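Side-chain contacts in ribokinase RBSK (Mycobacterium tuberculosis, PDB 3GO6), which probably phosphorylates D-ribose at O-5 with ATP and magnesium, giving ribose 5-phosphate for nucleotide and amino-acid synthesis or the pentose phosphate pathway: residues A[64-68]-A[69-73]; A[291-295]-A[296-300]. All coordinates share one frame; numbering follows the deposited sequence.

Contact 1: A[64-68]-A[69-73]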
loop_
_atom_site.group_PDB
_atom_site.type_symbol
_atom_site.label_atom_id
_atom_site.label_comp_id
_atom_site.label_asym_id
_atom_site.label_seq_id
_atom_site.Cartn_x
_atom_site.Cartn_y
_atom_site.Cartn_z
ATOM N N VAL A 64 -3.871 -3.990 -22.271
ATOM C CA VAL A 64 -3.100 -5.238 -22.295
ATOM C C VAL A 64 -3.984 -6.452 -22.646
ATOM O O VAL A 64 -3.621 -7.290 -23.483
ATOM C CB VAL A 64 -2.341 -5.467 -20.973
ATOM C CG1 VAL A 64 -1.801 -6.889 -20.898
ATOM C CG2 VAL A 64 -1.169 -4.440 -20.830
ATOM N N ALA A 65 -5.158 -6.523 -22.032
ATOM C CA ALA A 65 -6.107 -7.602 -22.338
ATOM C C ALA A 65 -6.593 -7.562 -23.792
ATOM O O ALA A 65 -6.667 -8.610 -24.465
ATOM C CB ALA A 65 -7.296 -7.569 -21.363
ATOM N N ALA A 66 -6.937 -6.374 -24.285
ATOM C CA ALA A 66 -7.324 -6.228 -25.693
ATOM C C ALA A 66 -6.201 -6.663 -26.655
ATOM O O ALA A 66 -6.469 -7.314 -27.670
ATOM C CB ALA A 66 -7.762 -4.793 -25.986
ATOM N N ALA A 67 -4.955 -6.299 -26.337
ATOM C CA ALA A 67 -3.789 -6.696 -27.152
ATOM C C ALA A 67 -3.548 -8.212 -27.130
ATOM O O ALA A 67 -3.355 -8.830 -28.193
ATOM C CB ALA A 67 -2.536 -5.941 -26.715
ATOM N N ARG A 68 -3.591 -8.815 -25.948
ATOM C CA ARG A 68 -3.475 -10.280 -25.853
ATOM C C ARG A 68 -4.621 -11.018 -26.560
ATOM O O ARG A 68 -4.421 -12.126 -27.066
ATOM C CB ARG A 68 -3.335 -10.737 -24.403
ATOM C CG ARG A 68 -2.022 -10.270 -23.769
ATOM C CD ARG A 68 -1.869 -10.820 -22.374
ATOM N NE ARG A 68 -0.698 -10.274 -21.683
ATOM C CZ ARG A 68 -0.369 -10.581 -20.430
ATOM N NH1 ARG A 68 -1.102 -11.441 -19.734
ATOM N NH2 ARG A 68 0.704 -10.032 -19.872
ATOM N N ALA A 69 -5.806 -10.406 -26.591
ATOM C CA ALA A 69 -6.959 -10.949 -27.313
ATOM C C ALA A 69 -6.925 -10.733 -28.834
ATOM O O ALA A 69 -7.849 -11.163 -29.524
ATOM C CB ALA A 69 -8.281 -10.405 -26.730
ATOM N N GLY A 70 -5.901 -10.050 -29.351
ATOM C CA GLY A 70 -5.699 -9.925 -30.801
ATOM C C GLY A 70 -5.968 -8.560 -31.420
ATOM O O GLY A 70 -5.846 -8.385 -32.645
ATOM N N ALA A 71 -6.338 -7.574 -30.601
ATOM C CA ALA A 71 -6.563 -6.236 -31.125
ATOM C C ALA A 71 -5.234 -5.511 -31.340
ATOM O O ALA A 71 -4.217 -5.840 -30.714
ATOM C CB ALA A 71 -7.482 -5.406 -30.173
ATOM N N GLN A 72 -5.249 -4.536 -32.238
ATOM C CA GLN A 72 -4.150 -3.600 -32.343
ATOM C C GLN A 72 -4.492 -2.411 -31.459
ATOM O O GLN A 72 -5.468 -1.713 -31.701
ATOM C CB GLN A 72 -3.919 -3.175 -33.795
ATOM C CG GLN A 72 -2.449 -2.809 -34.043
ATOM C CD GLN A 72 -1.494 -3.998 -33.808
ATOM O OE1 GLN A 72 -1.595 -5.034 -34.482
ATOM N NE2 GLN A 72 -0.576 -3.854 -32.838
ATOM N N VAL A 73 -3.695 -2.203 -30.418
ATOM C CA VAL A 73 -4.095 -1.313 -29.326
ATOM C C VAL A 73 -3.194 -0.095 -29.201
ATOM O O VAL A 73 -1.962 -0.212 -29.264
ATOM C CB VAL A 73 -4.125 -2.067 -27.975
ATOM C CG1 VAL A 73 -4.651 -1.156 -26.850
ATOM C CG2 VAL A 73 -4.981 -3.347 -28.083
HETATM O O HOH W 1 -2.099 -7.287 -30.416
#
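Ala-69 N donates to Ala-65 O at 2.9 Å, continuing the backbone bonding of helix 58-68 past its last turn. Gly-70 N then reaches Ala-67 O at 3.1 Å from well above its carbonyl plane, and Ala-71 N folds back to Ala-66 O at 2.9 Å. Gly-70 itself has positive phi (108°), where a CB would jam against the preceding carbonyl. A water bridges Ala-67 O (3.0 Å) and Ala-71 O (2.6 Å).

Apolar contacts follow the turn. Val-73 lays one methyl, CG2, alongside the helix, 3.8 Å from both Ala-66 CB and Ala-67 CB. That branch lies beside the backbone N because CG1 takes the position anti to it (chi1 -176°). Ala-71 CB sits 4.2 Å from Ala-66 CB.

The polar end of Arg-68 leaves the turn: its chain runs extended to a salt bridge with Asp-290 and a hydrogen bond to Asn-95. Ala-69 and Ala-71 rest on helix 246-257, while Val-73 meets strand 21-25. This is a Schellman motif, here turning a helix into edge strand 72-76 of the central sheet in the PfkB-type alpha/beta fold.

Contact 2: A[291-295]-A[296-300]; sequences CAPAA and AAIDA
The pyrrolidine ring of Pro-293 meets Ile-298 at its CG corner and Ala-297 at its CB edge. Ile-298 CG1 approaches that corner obliquely, 3.8 Å from Pro-293 CG, and the two side chains cross at about a right angle. The methyl of Ala-297 sits close to the mean plane of the ring, with Pro-293 CB and Ala-297 CB 4.0 Å apart. Elsewhere the proline packs on Ala-278 and Leu-281 of helix 265-282 and on Val-249 of helix 246-257. The flat carboxylate of Asp-299 turns a face to the carbonyl oxygen of Ala-295, which lies almost straight over Asp-299 CG at 3.4 Å. This is contact without a bond; Asp-299 OD1 instead forms a salt bridge with Arg-274, which helps to fix the rotation of the carboxylate.

Two backbone bonds start the helix. Ile-298 N donates to Ala-294 O at 3.2 Å, approaching nearly head-on to the carbonyl. Asp-299 N donates to Ala-295 O at 3.0 Å; this bond is almost straight (172° at the hydrogen) and lies in the carbonyl plane. The same oxygen thus accepts the backbone N-H bond of Asp-299 and faces its carboxylate.

The branches of Ile-298 are set by chi1 (-63°): CG1 lies beside the backbone N and turns back toward the helix start, where it also passes 3.6 Å from Ala-294 O. The residue further touches Val-253 and Arg-274.

With Ala-294 as N-cap, the residue before it and the one four places after it, Pro-293 and Ile-298, form a hydrophobic staple across the first turn of C-terminal helix 295-303, seated against helices 246-257 and 265-282.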
loop_
_atom_site.group_PDB
_atom_site.type_symbol
_atom_site.label_atom_id
_atom_site.label_comp_id
_atom_site.label_asym_id
_atom_site.label_seq_id
_atom_site.Cartn_x
_atom_site.Cartn_y
_atom_site.Cartn_z
ATOM N N CYS A 291 -2.807 -10.864 -15.776
ATOM C CA CYS A 291 -3.654 -12.065 -15.789
ATOM C C CYS A 291 -4.491 -12.303 -17.058
ATOM O O CYS A 291 -5.261 -13.279 -17.121
ATOM C CB CYS A 291 -4.566 -12.057 -14.564
ATOM S SG CYS A 291 -5.754 -10.682 -14.519
ATOM N N ALA A 292 -4.357 -11.435 -18.058
ATOM C CA ALA A 292 -5.154 -11.569 -19.290
ATOM C C ALA A 292 -4.670 -12.756 -20.142
ATOM O O ALA A 292 -3.477 -12.894 -20.399
ATOM C CB ALA A 292 -5.117 -10.282 -20.091
ATOM N N PRO A 293 -5.603 -13.624 -20.576
ATOM C CA PRO A 293 -5.217 -14.776 -21.360
ATOM C C PRO A 293 -4.955 -14.426 -22.826
ATOM O O PRO A 293 -5.452 -13.413 -23.347
ATOM C CB PRO A 293 -6.448 -15.685 -21.242
ATOM C CG PRO A 293 -7.575 -14.727 -21.189
ATOM C CD PRO A 293 -7.059 -13.595 -20.327
ATOM N N ALA A 294 -4.186 -15.277 -23.494
ATOM C CA ALA A 294 -3.959 -15.134 -24.933
ATOM C C ALA A 294 -5.221 -15.527 -25.693
ATOM O O ALA A 294 -6.081 -16.252 -25.157
ATOM C CB ALA A 294 -2.746 -15.977 -25.382
ATOM N N ALA A 295 -5.350 -15.047 -26.928
ATOM C CA ALA A 295 -6.532 -15.335 -27.737
ATOM C C ALA A 295 -6.786 -16.852 -27.845
ATOM O O ALA A 295 -7.936 -17.306 -27.769
ATOM C CB ALA A 295 -6.394 -14.722 -29.120
ATOM N N ALA A 296 -5.707 -17.620 -28.014
ATOM C CA ALA A 296 -5.825 -19.070 -28.162
ATOM C C ALA A 296 -6.352 -19.740 -26.893
ATOM O O ALA A 296 -7.082 -20.732 -26.982
ATOM C CB ALA A 296 -4.497 -19.672 -28.574
ATOM N N ALA A 297 -5.994 -19.204 -25.720
ATOM C CA ALA A 297 -6.536 -19.697 -24.445
ATOM C C ALA A 297 -8.041 -19.431 -24.313
ATOM O O ALA A 297 -8.779 -20.256 -23.764
ATOM C CB ALA A 297 -5.780 -19.102 -23.253
ATOM N N ILE A 298 -8.479 -18.272 -24.802
ATOM C CA ILE A 298 -9.896 -17.918 -24.825
ATOM C C ILE A 298 -10.659 -18.919 -25.720
ATOM O O ILE A 298 -11.684 -19.484 -25.304
ATOM C CB ILE A 298 -10.109 -16.461 -25.325
ATOM C CG1 ILE A 298 -9.456 -15.447 -24.357
ATOM C CG2 ILE A 298 -11.592 -16.153 -25.504
ATOM C CD1 ILE A 298 -9.345 -14.027 -24.943
ATOM N N ASP A 299 -10.142 -19.125 -26.935
ATOM C CA ASP A 299 -10.694 -20.115 -27.880
ATOM C C ASP A 299 -10.826 -21.489 -27.241
ATOM O O ASP A 299 -11.889 -22.099 -27.302
ATOM C CB ASP A 299 -9.817 -20.241 -29.128
ATOM C CG ASP A 299 -9.842 -19.013 -29.989
ATOM O OD1 ASP A 299 -10.782 -18.200 -29.850
ATOM O OD2 ASP A 299 -8.915 -18.865 -30.822
ATOM N N ALA A 300 -9.739 -21.946 -26.631
ATOM C CA ALA A 300 -9.659 -23.255 -25.986
ATOM C C ALA A 300 -10.649 -23.419 -24.841
ATOM O O ALA A 300 -11.216 -24.499 -24.666
ATOM C CB ALA A 300 -8.240 -23.521 -25.499
#

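Overall arrangement
The centres of contacts 1 and 2 lie 11 Å apart, and the two touch although they are far apart in sequence. Arg-68 NH1 makes a probable hydrogen bond of 2.9 Å to Ala-292 O, and Ala-65 CA packs 3.6 Å from Ala-292 CB. Helix 246-257 is their common neighbour. It carries the predicted proton acceptor Asp-248, whose side chain is about 6 Å from that of Ala-65. Bound ribose lies about 11 Å from the side chain of Ala-65 and about 14 Å from that of Pro-293. The magnesium, in the site predicted for potassium, is about 9 Å from the side chain of Pro-293 and about 10 Å from that of Arg-68.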